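Local atomic coordinates of glycosyltransferase Gtf1 (Streptococcus gordonii, PDB entry 5E9T), a protein that belongs to the glycosyltransferases of the GT-B fold, pairing two Rossmann-like domains with an added antiparallel beta-sheet domain. Residues Pro317-Ser322 with Ala392-Tyr397; Asp309-Pro314 with His476-Ala481; Ser327-Glu332 with Ser361-Leu366; Ala243-Glu248 with Val425-Gln430. The protein carries 1 engineered substitution. One frame throughout, in Å; residues are numbered along the deposited sequence.

Interaction 1: residues Pro317-Ser322 with Ala392-Tyr397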
loop_
_atom_site.group_PDB
_atom_site.type_symbol
_atom_site.label_atom_id
_atom_site.label_comp_id
_atom_site.label_asym_id
_atom_site.label_seq_id
_atom_site.Cartn_x
_atom_site.Cartn_y
_atom_site.Cartn_z
ATOM N N PRO A 317 44.993 -22.917 47.945
ATOM C CA PRO A 317 44.328 -24.204 48.162
ATOM C C PRO A 317 43.746 -24.782 46.880
ATOM O O PRO A 317 43.170 -24.040 46.075
ATOM C CB PRO A 317 43.246 -23.871 49.199
ATOM C CG PRO A 317 43.158 -22.336 49.222
ATOM C CD PRO A 317 44.009 -21.835 48.092
ATOM N N ARG A 318 43.795 -26.101 46.728
ATOM C CA ARG A 318 42.882 -26.793 45.829
ATOM C C ARG A 318 42.452 -28.080 46.501
ATOM O O ARG A 318 43.312 -28.912 46.812
ATOM C CB ARG A 318 43.524 -27.078 44.457
ATOM C CG ARG A 318 43.799 -25.841 43.629
ATOM C CD ARG A 318 43.577 -26.107 42.158
ATOM N NE ARG A 318 44.213 -25.105 41.308
ATOM C CZ ARG A 318 43.565 -24.326 40.448
ATOM N NH1 ARG A 318 42.248 -24.425 40.315
ATOM N NH2 ARG A 318 44.234 -23.446 39.716
ATOM N N LYS A 319 41.138 -28.255 46.700
ATOM C CA LYS A 319 40.615 -29.483 47.299
ATOM C C LYS A 319 41.015 -30.606 46.374
ATOM O O LYS A 319 40.699 -30.567 45.145
ATOM C CB LYS A 319 39.024 -29.394 47.371
ATOM C CG LYS A 319 38.475 -28.015 47.658
ATOM C CD LYS A 319 36.957 -28.028 47.483
ATOM C CE LYS A 319 36.236 -26.732 47.953
ATOM N NZ LYS A 319 36.388 -25.528 47.070
ATOM N N PRO A 320 41.680 -31.605 46.902
ATOM C CA PRO A 320 42.036 -32.746 46.064
ATOM C C PRO A 320 40.786 -33.329 45.406
ATOM O O PRO A 320 39.741 -33.537 46.038
ATOM C CB PRO A 320 42.660 -33.765 47.099
ATOM C CG PRO A 320 42.909 -32.974 48.338
ATOM C CD PRO A 320 42.480 -31.557 48.210
ATOM N N TYR A 321 40.847 -33.423 44.089
ATOM C CA TYR A 321 39.844 -34.073 43.210
ATOM C C TYR A 321 38.469 -33.447 43.459
ATOM O O TYR A 321 37.528 -34.085 43.922
ATOM C CB TYR A 321 39.867 -35.566 43.563
ATOM C CG TYR A 321 41.234 -36.190 43.419
ATOM C CD1 TYR A 321 42.151 -35.730 42.486
ATOM C CD2 TYR A 321 41.629 -37.205 44.268
ATOM C CE1 TYR A 321 43.403 -36.306 42.375
ATOM C CE2 TYR A 321 42.869 -37.792 44.159
ATOM C CZ TYR A 321 43.756 -37.337 43.216
ATOM O OH TYR A 321 45.000 -37.916 43.120
ATOM N N SER A 322 38.359 -32.185 43.027
ATOM C CA SER A 322 37.096 -31.461 43.098
ATOM C C SER A 322 36.759 -30.847 41.743
ATOM O O SER A 322 37.639 -30.312 41.061
ATOM C CB SER A 322 37.129 -30.365 44.175
ATOM O OG SER A 322 37.951 -29.281 43.784
ATOM N N ALA A 392 38.859 -20.851 40.747
ATOM C CA ALA A 392 40.216 -21.305 41.028
ATOM C C ALA A 392 40.297 -22.235 42.230
ATOM O O ALA A 392 41.354 -22.835 42.456
ATOM C CB ALA A 392 41.135 -20.101 41.238
ATOM N N GLY A 393 39.220 -22.372 43.002
ATOM C CA GLY A 393 39.212 -23.267 44.145
ATOM C C GLY A 393 39.186 -24.745 43.798
ATOM O O GLY A 393 39.477 -25.568 44.673
ATOM N N TYR A 394 38.910 -25.093 42.543
ATOM C CA TYR A 394 38.700 -26.471 42.109
ATOM C C TYR A 394 39.755 -26.849 41.089
ATOM O O TYR A 394 40.565 -26.022 40.661
ATOM C CB TYR A 394 37.329 -26.700 41.464
ATOM C CG TYR A 394 36.143 -26.177 42.216
ATOM C CD1 TYR A 394 35.883 -24.827 42.279
ATOM C CD2 TYR A 394 35.261 -27.037 42.836
ATOM C CE1 TYR A 394 34.791 -24.344 42.957
ATOM C CE2 TYR A 394 34.161 -26.561 43.516
ATOM C CZ TYR A 394 33.932 -25.213 43.574
ATOM O OH TYR A 394 32.838 -24.731 44.252
ATOM N N GLU A 395 39.824 -28.144 40.802
ATOM C CA GLU A 395 40.748 -28.597 39.782
ATOM C C GLU A 395 40.137 -28.804 38.391
ATOM O O GLU A 395 40.890 -28.781 37.417
ATOM C CB GLU A 395 41.426 -29.872 40.291
ATOM C CG GLU A 395 41.964 -29.648 41.710
ATOM C CD GLU A 395 42.555 -30.881 42.357
ATOM O OE1 GLU A 395 43.679 -30.784 42.889
ATOM O OE2 GLU A 395 41.893 -31.939 42.351
ATOM N N LEU A 396 38.817 -28.981 38.243
ATOM C CA LEU A 396 38.276 -29.297 36.915
ATOM C C LEU A 396 36.855 -28.776 36.700
ATOM O O LEU A 396 35.968 -29.069 37.504
ATOM C CB LEU A 396 38.310 -30.814 36.702
ATOM C CG LEU A 396 37.639 -31.394 35.462
ATOM C CD1 LEU A 396 38.518 -31.200 34.270
ATOM C CD2 LEU A 396 37.352 -32.868 35.659
ATOM N N TYR A 397 36.624 -28.041 35.607
ATOM C CA TYR A 397 35.271 -27.724 35.146
ATOM C C TYR A 397 34.709 -28.814 34.225
ATOM O O TYR A 397 35.444 -29.593 33.613
ATOM C CB TYR A 397 35.217 -26.364 34.454
ATOM C CG TYR A 397 33.811 -25.879 34.134
ATOM C CD1 TYR A 397 33.060 -25.191 35.078
ATOM C CD2 TYR A 397 33.232 -26.117 32.889
ATOM C CE1 TYR A 397 31.781 -24.748 34.791
ATOM C CE2 TYR A 397 31.954 -25.683 32.597
ATOM C CZ TYR A 397 31.233 -24.996 33.555
ATOM O OH TYR A 397 29.959 -24.548 33.294
#

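Interaction 2: residues Asp309-Pro314 with His476-Ala481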
loop_
_atom_site.group_PDB
_atom_site.type_symbol
_atom_site.label_atom_id
_atom_site.label_comp_id
_atom_site.label_asym_id
_atom_site.label_seq_id
_atom_site.Cartn_x
_atom_site.Cartn_y
_atom_site.Cartn_z
ATOM N N ASP A 309 39.460 -9.714 32.238
ATOM C CA ASP A 309 40.269 -8.547 32.574
ATOM C C ASP A 309 41.699 -8.946 32.912
ATOM O O ASP A 309 42.651 -8.227 32.588
ATOM C CB ASP A 309 39.640 -7.799 33.750
ATOM C CG ASP A 309 38.702 -6.697 33.310
ATOM O OD1 ASP A 309 38.867 -6.186 32.182
ATOM O OD2 ASP A 309 37.800 -6.343 34.096
ATOM N N GLN A 310 41.859 -10.081 33.582
ATOM C CA GLN A 310 43.141 -10.583 34.053
ATOM C C GLN A 310 42.964 -12.077 34.280
ATOM O O GLN A 310 41.844 -12.591 34.260
ATOM C CB GLN A 310 43.577 -9.871 35.335
ATOM C CG GLN A 310 42.985 -10.446 36.631
ATOM C CD GLN A 310 41.455 -10.527 36.657
ATOM O OE1 GLN A 310 40.770 -10.262 35.670
ATOM N NE2 GLN A 310 40.917 -10.868 37.817
ATOM N N LEU A 311 44.071 -12.776 34.476
ATOM C CA LEU A 311 44.034 -14.193 34.820
ATOM C C LEU A 311 44.195 -14.342 36.333
ATOM O O LEU A 311 45.215 -13.932 36.895
ATOM C CB LEU A 311 45.118 -14.958 34.061
ATOM C CG LEU A 311 44.623 -15.776 32.867
ATOM C CD1 LEU A 311 45.771 -16.270 32.030
ATOM C CD2 LEU A 311 43.841 -16.944 33.357
ATOM N N THR A 312 43.183 -14.918 36.991
ATOM C CA THR A 312 43.192 -15.095 38.443
ATOM C C THR A 312 43.858 -16.418 38.807
ATOM O O THR A 312 43.364 -17.492 38.444
ATOM C CB THR A 312 41.775 -15.073 39.020
ATOM O OG1 THR A 312 41.026 -16.186 38.508
ATOM C CG2 THR A 312 41.065 -13.792 38.670
ATOM N N TYR A 313 44.946 -16.341 39.519
ATOM C CA TYR A 313 45.576 -17.512 40.106
ATOM C C TYR A 313 45.068 -17.739 41.526
ATOM O O TYR A 313 44.677 -16.790 42.211
ATOM C CB TYR A 313 47.089 -17.351 40.101
ATOM C CG TYR A 313 47.622 -17.387 38.693
ATOM C CD1 TYR A 313 47.006 -18.158 37.734
ATOM C CD2 TYR A 313 48.708 -16.637 38.311
ATOM C CE1 TYR A 313 47.466 -18.197 36.438
ATOM C CE2 TYR A 313 49.177 -16.671 37.009
ATOM C CZ TYR A 313 48.549 -17.454 36.077
ATOM O OH TYR A 313 49.002 -17.502 34.776
ATOM N N PRO A 314 45.055 -18.992 41.995
ATOM C CA PRO A 314 44.400 -19.286 43.277
ATOM C C PRO A 314 45.134 -18.732 44.490
ATOM O O PRO A 314 46.205 -18.129 44.380
ATOM C CB PRO A 314 44.362 -20.820 43.296
ATOM C CG PRO A 314 45.544 -21.223 42.490
ATOM C CD PRO A 314 45.640 -20.203 41.385
ATOM N N HIS A 476 46.916 -25.783 30.736
ATOM C CA HIS A 476 46.514 -25.348 29.409
ATOM C C HIS A 476 45.293 -24.447 29.428
ATOM O O HIS A 476 45.075 -23.714 28.469
ATOM C CB HIS A 476 46.272 -26.545 28.504
ATOM C CG HIS A 476 46.743 -26.350 27.115
ATOM N ND1 HIS A 476 45.952 -25.785 26.136
ATOM C CD2 HIS A 476 47.908 -26.712 26.522
ATOM C CE1 HIS A 476 46.629 -25.790 25.000
ATOM N NE2 HIS A 476 47.815 -26.344 25.205
ATOM N N SER A 477 44.476 -24.496 30.476
ATOM C CA SER A 477 43.470 -23.456 30.636
ATOM C C SER A 477 44.134 -22.084 30.721
ATOM O O SER A 477 43.787 -21.170 29.965
ATOM C CB SER A 477 42.610 -23.748 31.865
ATOM O OG SER A 477 42.178 -25.102 31.806
ATOM N N TYR A 478 45.135 -21.935 31.594
ATOM C CA TYR A 478 45.933 -20.708 31.590
ATOM C C TYR A 478 46.609 -20.487 30.237
ATOM O O TYR A 478 46.861 -19.342 29.843
ATOM C CB TYR A 478 46.968 -20.755 32.715
ATOM C CG TYR A 478 46.360 -20.757 34.106
ATOM C CD1 TYR A 478 45.282 -19.937 34.419
ATOM C CD2 TYR A 478 46.855 -21.591 35.102
ATOM C CE1 TYR A 478 44.726 -19.934 35.689
ATOM C CE2 TYR A 478 46.301 -21.599 36.372
ATOM C CZ TYR A 478 45.238 -20.769 36.660
ATOM O OH TYR A 478 44.683 -20.776 37.921
ATOM N N GLN A 479 46.896 -21.568 29.507
ATOM C CA GLN A 479 47.439 -21.440 28.158
ATOM C C GLN A 479 46.392 -20.863 27.192
ATOM O O GLN A 479 46.646 -19.842 26.537
ATOM C CB GLN A 479 48.043 -22.798 27.714
ATOM C CG GLN A 479 49.301 -23.208 28.641
ATOM C CD GLN A 479 49.931 -24.656 28.529
ATOM O OE1 GLN A 479 49.389 -25.630 28.991
ATOM N NE2 GLN A 479 51.116 -24.727 27.962
ATOM N N VAL A 480 45.181 -21.434 27.153
ATOM C CA VAL A 480 44.164 -20.927 26.221
ATOM C C VAL A 480 43.589 -19.579 26.668
ATOM O O VAL A 480 43.123 -18.793 25.833
ATOM C CB VAL A 480 43.037 -21.960 26.023
ATOM C CG1 VAL A 480 43.489 -23.087 25.119
ATOM C CG2 VAL A 480 42.591 -22.516 27.345
ATOM N N ALA A 481 43.614 -19.285 27.974
ATOM C CA ALA A 481 42.890 -18.131 28.501
ATOM C C ALA A 481 43.559 -16.819 28.138
ATOM O O ALA A 481 42.871 -15.817 27.928
ATOM C CB ALA A 481 42.790 -18.209 30.017
#

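Interaction 3: residues Ser327-Glu332 with Ser361-Leu366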
loop_
_atom_site.group_PDB
_atom_site.type_symbol
_atom_site.label_atom_id
_atom_site.label_comp_id
_atom_site.label_asym_id
_atom_site.label_seq_id
_atom_site.Cartn_x
_atom_site.Cartn_y
_atom_site.Cartn_z
ATOM N N SER A 327 25.703 -23.671 35.228
ATOM C CA SER A 327 24.873 -23.563 34.041
ATOM C C SER A 327 23.509 -23.062 34.474
ATOM O O SER A 327 23.157 -23.113 35.654
ATOM C CB SER A 327 24.745 -24.912 33.315
ATOM O OG SER A 327 23.616 -24.939 32.458
ATOM N N ARG A 328 22.726 -22.600 33.512
ATOM C CA ARG A 328 21.329 -22.319 33.804
ATOM C C ARG A 328 20.628 -23.636 33.525
ATOM O O ARG A 328 20.386 -23.998 32.370
ATOM C CB ARG A 328 20.814 -21.167 32.948
ATOM C CG ARG A 328 19.306 -20.981 32.973
ATOM C CD ARG A 328 18.949 -19.519 32.770
ATOM N NE ARG A 328 18.581 -19.191 31.407
ATOM C CZ ARG A 328 17.338 -19.205 30.954
ATOM N NH1 ARG A 328 16.336 -19.554 31.751
ATOM N NH2 ARG A 328 17.090 -18.873 29.693
ATOM N N LEU A 329 20.272 -24.339 34.594
ATOM C CA LEU A 329 20.005 -25.764 34.492
ATOM C C LEU A 329 18.631 -25.980 33.886
ATOM O O LEU A 329 17.640 -25.418 34.359
ATOM C CB LEU A 329 20.105 -26.429 35.864
ATOM C CG LEU A 329 21.345 -26.129 36.712
ATOM C CD1 LEU A 329 21.198 -26.740 38.098
ATOM C CD2 LEU A 329 22.611 -26.632 36.031
ATOM N N ALA A 330 18.577 -26.778 32.827
ATOM C CA ALA A 330 17.342 -26.953 32.084
ATOM C C ALA A 330 17.370 -28.313 31.403
ATOM O O ALA A 330 18.216 -29.164 31.700
ATOM C CB ALA A 330 17.153 -25.809 31.079
ATOM N N THR A 331 16.410 -28.520 30.503
ATOM C CA THR A 331 16.419 -29.695 29.642
ATOM C C THR A 331 17.743 -29.827 28.894
ATOM O O THR A 331 18.384 -30.884 28.922
ATOM C CB THR A 331 15.251 -29.612 28.655
ATOM O OG1 THR A 331 15.146 -28.272 28.160
ATOM C CG2 THR A 331 13.941 -29.995 29.332
ATOM N N GLU A 332 18.182 -28.746 28.241
ATOM C CA GLU A 332 19.261 -28.845 27.259
ATOM C C GLU A 332 20.606 -29.203 27.889
ATOM O O GLU A 332 21.387 -29.946 27.281
ATOM C CB GLU A 332 19.388 -27.533 26.480
ATOM C CG GLU A 332 18.076 -26.874 26.104
ATOM C CD GLU A 332 17.731 -25.721 27.037
ATOM O OE1 GLU A 332 18.632 -25.198 27.703
ATOM O OE2 GLU A 332 16.563 -25.341 27.097
ATOM N N SER A 361 14.427 -23.019 35.613
ATOM C CA SER A 361 13.340 -23.978 35.526
ATOM C C SER A 361 13.843 -25.422 35.363
ATOM O O SER A 361 14.921 -25.690 34.816
ATOM C CB SER A 361 12.430 -23.625 34.349
ATOM O OG SER A 361 11.319 -24.493 34.315
ATOM N N GLU A 362 12.984 -26.359 35.790
ATOM C CA GLU A 362 12.949 -27.795 35.481
ATOM C C GLU A 362 13.652 -28.749 36.445
ATOM O O GLU A 362 13.413 -29.964 36.340
ATOM C CB GLU A 362 13.508 -28.098 34.077
ATOM C CG GLU A 362 12.545 -27.935 33.005
ATOM C CD GLU A 362 11.318 -28.715 33.336
ATOM O OE1 GLU A 362 11.446 -29.891 33.747
ATOM O OE2 GLU A 362 10.227 -28.130 33.248
ATOM N N GLU A 363 14.561 -28.273 37.317
ATOM C CA GLU A 363 15.329 -29.083 38.276
ATOM C C GLU A 363 14.972 -28.857 39.755
ATOM O O GLU A 363 15.780 -29.173 40.640
ATOM C CB GLU A 363 16.842 -28.990 38.012
ATOM C CG GLU A 363 17.435 -27.676 37.920
ATOM C CD GLU A 363 16.798 -26.967 36.876
ATOM O OE1 GLU A 363 16.686 -27.510 35.797
ATOM O OE2 GLU A 363 16.252 -25.952 37.178
ATOM N N ASP A 364 13.813 -28.270 40.044
ATOM C CA ASP A 364 13.111 -28.740 41.229
ATOM C C ASP A 364 13.254 -30.259 41.200
ATOM O O ASP A 364 13.662 -30.891 42.181
ATOM C CB ASP A 364 11.630 -28.322 41.209
ATOM C CG ASP A 364 11.434 -26.811 41.164
ATOM O OD1 ASP A 364 12.219 -26.074 41.800
ATOM O OD2 ASP A 364 10.506 -26.351 40.460
ATOM N N LYS A 365 13.072 -30.829 40.010
ATOM C CA LYS A 365 13.366 -32.235 39.761
ATOM C C LYS A 365 14.793 -32.655 40.131
ATOM O O LYS A 365 14.996 -33.807 40.527
ATOM C CB LYS A 365 13.079 -32.555 38.291
ATOM C CG LYS A 365 11.741 -32.019 37.774
ATOM C CD LYS A 365 11.359 -32.658 36.442
ATOM C CE LYS A 365 10.122 -31.981 35.867
ATOM N NZ LYS A 365 9.465 -32.772 34.791
ATOM N N LEU A 366 15.791 -31.771 39.994
ATOM C CA LEU A 366 17.164 -32.154 40.342
ATOM C C LEU A 366 17.269 -32.480 41.823
ATOM O O LEU A 366 17.626 -33.595 42.200
ATOM C CB LEU A 366 18.166 -31.056 39.971
ATOM C CG LEU A 366 19.657 -31.311 39.725
ATOM C CD1 LEU A 366 20.449 -31.636 40.884
ATOM C CD2 LEU A 366 19.842 -32.415 38.726
#

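Interaction 4: residues Ala243-Glu248 with Val425-Gln430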
loop_
_atom_site.group_PDB
_atom_site.type_symbol
_atom_site.label_atom_id
_atom_site.label_comp_id
_atom_site.label_asym_id
_atom_site.label_seq_id
_atom_site.Cartn_x
_atom_site.Cartn_y
_atom_site.Cartn_z
ATOM N N ALA A 243 24.034 -17.407 17.524
ATOM C CA ALA A 243 23.746 -18.798 17.856
ATOM C C ALA A 243 24.246 -19.668 16.719
ATOM O O ALA A 243 24.878 -19.149 15.794
ATOM C CB ALA A 243 22.249 -19.007 18.098
ATOM N N GLU A 244 23.995 -20.976 16.755
ATOM C CA GLU A 244 24.334 -21.773 15.583
ATOM C C GLU A 244 23.454 -21.334 14.423
ATOM O O GLU A 244 22.229 -21.221 14.556
ATOM C CB GLU A 244 24.189 -23.274 15.837
ATOM C CG GLU A 244 24.364 -24.105 14.557
ATOM C CD GLU A 244 25.806 -24.555 14.316
ATOM O OE1 GLU A 244 26.025 -25.739 14.024
ATOM O OE2 GLU A 244 26.717 -23.720 14.402
ATOM N N HIS A 245 24.093 -21.080 13.287
ATOM C CA HIS A 245 23.503 -20.367 12.168
ATOM C C HIS A 245 22.835 -21.273 11.145
ATOM O O HIS A 245 22.353 -20.770 10.126
ATOM C CB HIS A 245 24.584 -19.548 11.474
ATOM C CG HIS A 245 25.667 -20.392 10.882
ATOM N ND1 HIS A 245 26.485 -21.193 11.648
ATOM C CD2 HIS A 245 26.052 -20.579 9.598
ATOM C CE1 HIS A 245 27.334 -21.831 10.864
ATOM N NE2 HIS A 245 27.094 -21.474 9.615
ATOM N N PHE A 246 22.805 -22.585 11.363
ATOM C CA PHE A 246 22.176 -23.451 10.377
ATOM C C PHE A 246 21.689 -24.726 11.048
ATOM O O PHE A 246 22.213 -25.137 12.086
ATOM C CB PHE A 246 23.138 -23.776 9.227
ATOM C CG PHE A 246 24.138 -24.848 9.547
ATOM C CD1 PHE A 246 25.242 -24.575 10.338
ATOM C CD2 PHE A 246 23.991 -26.125 9.028
ATOM C CE1 PHE A 246 26.172 -25.564 10.623
ATOM C CE2 PHE A 246 24.918 -27.111 9.305
ATOM C CZ PHE A 246 26.007 -26.833 10.106
ATOM N N SER A 247 20.676 -25.338 10.438
ATOM C CA SER A 247 20.164 -26.633 10.871
ATOM C C SER A 247 20.858 -27.715 10.054
ATOM O O SER A 247 20.619 -27.846 8.849
ATOM C CB SER A 247 18.649 -26.705 10.701
ATOM O OG SER A 247 18.186 -28.036 10.855
ATOM N N GLU A 248 21.708 -28.500 10.717
ATOM C CA GLU A 248 22.500 -29.498 10.011
ATOM C C GLU A 248 21.672 -30.733 9.677
ATOM O O GLU A 248 21.834 -31.323 8.604
ATOM C CB GLU A 248 23.720 -29.872 10.848
ATOM C CG GLU A 248 24.307 -31.226 10.566
ATOM C CD GLU A 248 25.259 -31.649 11.665
ATOM O OE1 GLU A 248 24.823 -31.715 12.821
ATOM O OE2 GLU A 248 26.438 -31.897 11.378
ATOM N N VAL A 425 31.279 -30.737 20.063
ATOM C CA VAL A 425 30.119 -30.129 19.423
ATOM C C VAL A 425 30.414 -28.645 19.280
ATOM O O VAL A 425 31.171 -28.067 20.064
ATOM C CB VAL A 425 28.806 -30.348 20.221
ATOM C CG1 VAL A 425 28.257 -31.763 20.032
ATOM C CG2 VAL A 425 29.016 -30.042 21.702
ATOM N N ARG A 426 29.806 -28.028 18.277
ATOM C CA ARG A 426 29.990 -26.605 18.028
ATOM C C ARG A 426 29.272 -25.820 19.123
ATOM O O ARG A 426 28.139 -26.153 19.459
ATOM C CB ARG A 426 29.447 -26.259 16.645
ATOM C CG ARG A 426 29.977 -27.186 15.561
ATOM C CD ARG A 426 29.358 -26.910 14.201
ATOM N NE ARG A 426 27.932 -27.217 14.166
ATOM C CZ ARG A 426 27.426 -28.374 13.748
ATOM N NH1 ARG A 426 28.233 -29.337 13.324
ATOM N NH2 ARG A 426 26.114 -28.565 13.747
ATOM N N TYR A 427 29.896 -24.788 19.688
ATOM C CA TYR A 427 31.200 -24.254 19.298
ATOM C C TYR A 427 32.131 -24.162 20.485
ATOM O O TYR A 427 33.273 -24.614 20.421
ATOM C CB TYR A 427 31.067 -22.883 18.646
ATOM C CG TYR A 427 30.604 -22.998 17.235
ATOM C CD1 TYR A 427 29.298 -22.722 16.897
ATOM C CD2 TYR A 427 31.461 -23.452 16.246
ATOM C CE1 TYR A 427 28.867 -22.848 15.610
ATOM C CE2 TYR A 427 31.034 -23.596 14.956
ATOM C CZ TYR A 427 29.735 -23.285 14.639
ATOM O OH TYR A 427 29.295 -23.410 13.347
ATOM N N GLY A 428 31.659 -23.484 21.526
ATOM C CA GLY A 428 32.465 -23.150 22.683
ATOM C C GLY A 428 33.341 -24.264 23.218
ATOM O O GLY A 428 34.501 -24.010 23.555
ATOM N N ASN A 429 32.832 -25.498 23.285
ATOM C CA ASN A 429 33.682 -26.612 23.703
ATOM C C ASN A 429 34.858 -26.788 22.749
ATOM O O ASN A 429 36.017 -26.842 23.178
ATOM C CB ASN A 429 32.861 -27.898 23.805
ATOM C CG ASN A 429 31.962 -27.919 25.025
ATOM O OD1 ASN A 429 31.877 -26.935 25.759
ATOM N ND2 ASN A 429 31.291 -29.044 25.253
ATOM N N GLN A 430 34.579 -26.867 21.444
ATOM C CA GLN A 430 35.645 -26.972 20.455
ATOM C C GLN A 430 36.604 -25.791 20.510
ATOM O O GLN A 430 37.746 -25.908 20.055
ATOM C CB GLN A 430 35.053 -27.084 19.048
ATOM C CG GLN A 430 34.172 -28.303 18.827
ATOM C CD GLN A 430 33.571 -28.335 17.432
ATOM O OE1 GLN A 430 32.450 -28.801 17.237
ATOM N NE2 GLN A 430 34.319 -27.837 16.455
#

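Interaction 1: residues Pro317-Ser322 with Ala392-Tyr397
Where the loop 317-322 runs into strand 323-326, S322 meets E395 and L396 at the start of strand 396-398. S322 O accepts a backbone hydrogen bond from E395 N at 3.1 Å and a weak one from L396 N at 3.3 Å. E395 and R318 have the most surface buried. Beyond CG the E395 chain is extended (chi2 175°), and this carries the carboxylate to the backbone of Y321. There OE2 accepts a hydrogen bond from Y321 N at 2.5 Å. The N-H comes from above the carboxylate plane, 38° out of it. The aliphatic part of E395 crosses R318 at a slant, with R318 CD 3.9 Å from E395 CG. Strands 323-326 and 396-398 are parallel neighbours in the six-stranded sheet of the C-terminal Rossmann-like domain, so the contact joins their entry loops. R318 brings its guanidinium to the backbone of 392-394, just before strand 396-398. Y394 O lies near the guanidinium edge and accepts from NH1, although the modelled length is too short to trust. A392 O sits over one face of the same group. R318 NH2 has weak hydrogen bonds to Y478 OH and S416 O. K319 bends at its last torsion (chi4 74°). This sets NZ over the face of the Y394 ring in a cation-pi contact, 4.4 Å from the ring centroid. S322 OG touches Y394 CB at 3.5 Å.

Interaction 2: residues Asp309-Pro314 with His476-Ala481
Y478 meets L311 and Y313, and these three side chains make most of the contact. Y478 stands on helix 474-481 and points toward the loop 309-314. Its CG lies opposite the carbonyl carbon (chi1 -65°), which sends the ring out from the helix to meet both loop residues. Y313 comes over one face of that ring with its edge. The pair is a T-shaped stack, with ring centroids 4.5 Å apart and planes at 84°. Y313 CE1 leads and lies over the centre of the Y478 ring, 3.3 Å from Y478 CE1. L311 reaches the same ring from another direction, at its edge. The CD2 branch of L311 does the touching, 3.5 Å from Y478 CD1. It also meets A481 CB at 3.7 Å, one helical turn further on. L311 thus touches both the Y478 ring and A481. P314 adds its CD, 3.6 Å from Y478 OH. The loop lies between the last strand of the N-terminal sheet, 299-302, and the first strand of the C-terminal domain, 323-326. In this GT-B protein the contact therefore joins the segment between the two sheets to helix 474-481. A481 also touches V414 of helix 408-415. No hydrogen bond crosses between the two segments. The contact thus rests on apolar and aromatic packing, and the Y478 hydroxyl finds its polar partner elsewhere.

Interaction 3: residues Ser327-Glu332 with Ser361-Leu366
With CG between the backbone N and the carbonyl carbon (chi1 52°) and a bend at chi2 (-59°), E363 brings its carboxyl group against L329. L329 CB points to the glutamate, and chi1 -49° sets CG opposite the carbonyl carbon, with L329 CD1 3.9 Å from E363 CG. Both residues sit in beta-alpha loops of the C-terminal Rossmann-like domain. One loop follows strand 323-326 and the other follows the neighbouring strand 354-357. In a parallel sheet such loops gather at the carboxyl edge of the strands, the edge that borders the interdomain cleft in GT-B proteins. E363 is also the N-cap residue of helix 364-372, though its side chain is turned to the other loop. The two side chains cross at about a right angle. E363 CG also packs on L329 CB at 3.6 Å. I335 lies on L329 and on L366, and so continues the apolar patch. No hydrogen bond joins the two segments. The carboxylate oxygens are modelled close to the carbonyls of L329 and S361, acceptor against acceptor, so their exact place is doubtful. Further along, the loops meet loosely, with T331 CG2 4.4 Å from E362 CG.

Interaction 4: residues Ala243-Glu248 with Val425-Gln430
E244 and R426 meet nearly coplanar, with carboxylate and guanidinium planes 9° apart. E244 OE1 lies at the guanidinium edge and takes the N-H of R426 NE in a salt bridge, at a modelled length too short to trust. R426 NH2 gives a weak second bond to the same oxygen at 2.8 Å. E248 completes the salt-bridge network in another posture. Its carboxylate is turned 79° to the guanidinium, and OE1 is 3.5 Å from R426 NH2. A bend at chi3 helps R426 reach both acids. F246 CZ lies over one face of the guanidinium, toward its rim, 4.0 Å from R426 NH2, with the planes 35° apart. In the GT-B fold this contact joins the two Rossmann-like domains. The segment 243-248 follows strand 236-241 of the N-terminal sheet, and 425-430 follows strand 420-423 of the C-terminal sheet. Y427, the N-cap residue of helix 428-432, comes after a cis peptide bond. R426 CB lies over the centre of one face of its ring, which also reaches helix 280-293. Y427 OH donates to E244 OE2 at 2.8 Å, though the place of that oxygen is less sure. H245 turns its ring edge to the same hydroxyl, while its NE2 is bonded to Q289.

How the interactions relate
Interactions 1 and 2 share one linker and touch through R318 and Y478, yet they differ in kind. Interaction 1 is partly buried and continues the pairing of neighbouring sheet strands, so backbone bonds and charged groups dominate. Interaction 2 lies at the surface and ties the linker to a helix by aromatic and apolar packing. Interaction 3 is also a surface contact, at the other end of strand 323-326, and is the smallest in buried area. It is sparse and apolar, with no hydrogen bond across it. Interaction 4 stands apart: it is partly buried, bridges the N- and C-terminal domains and relies on a salt-bridge network. Its centre is about 21 Å from that of interaction 3.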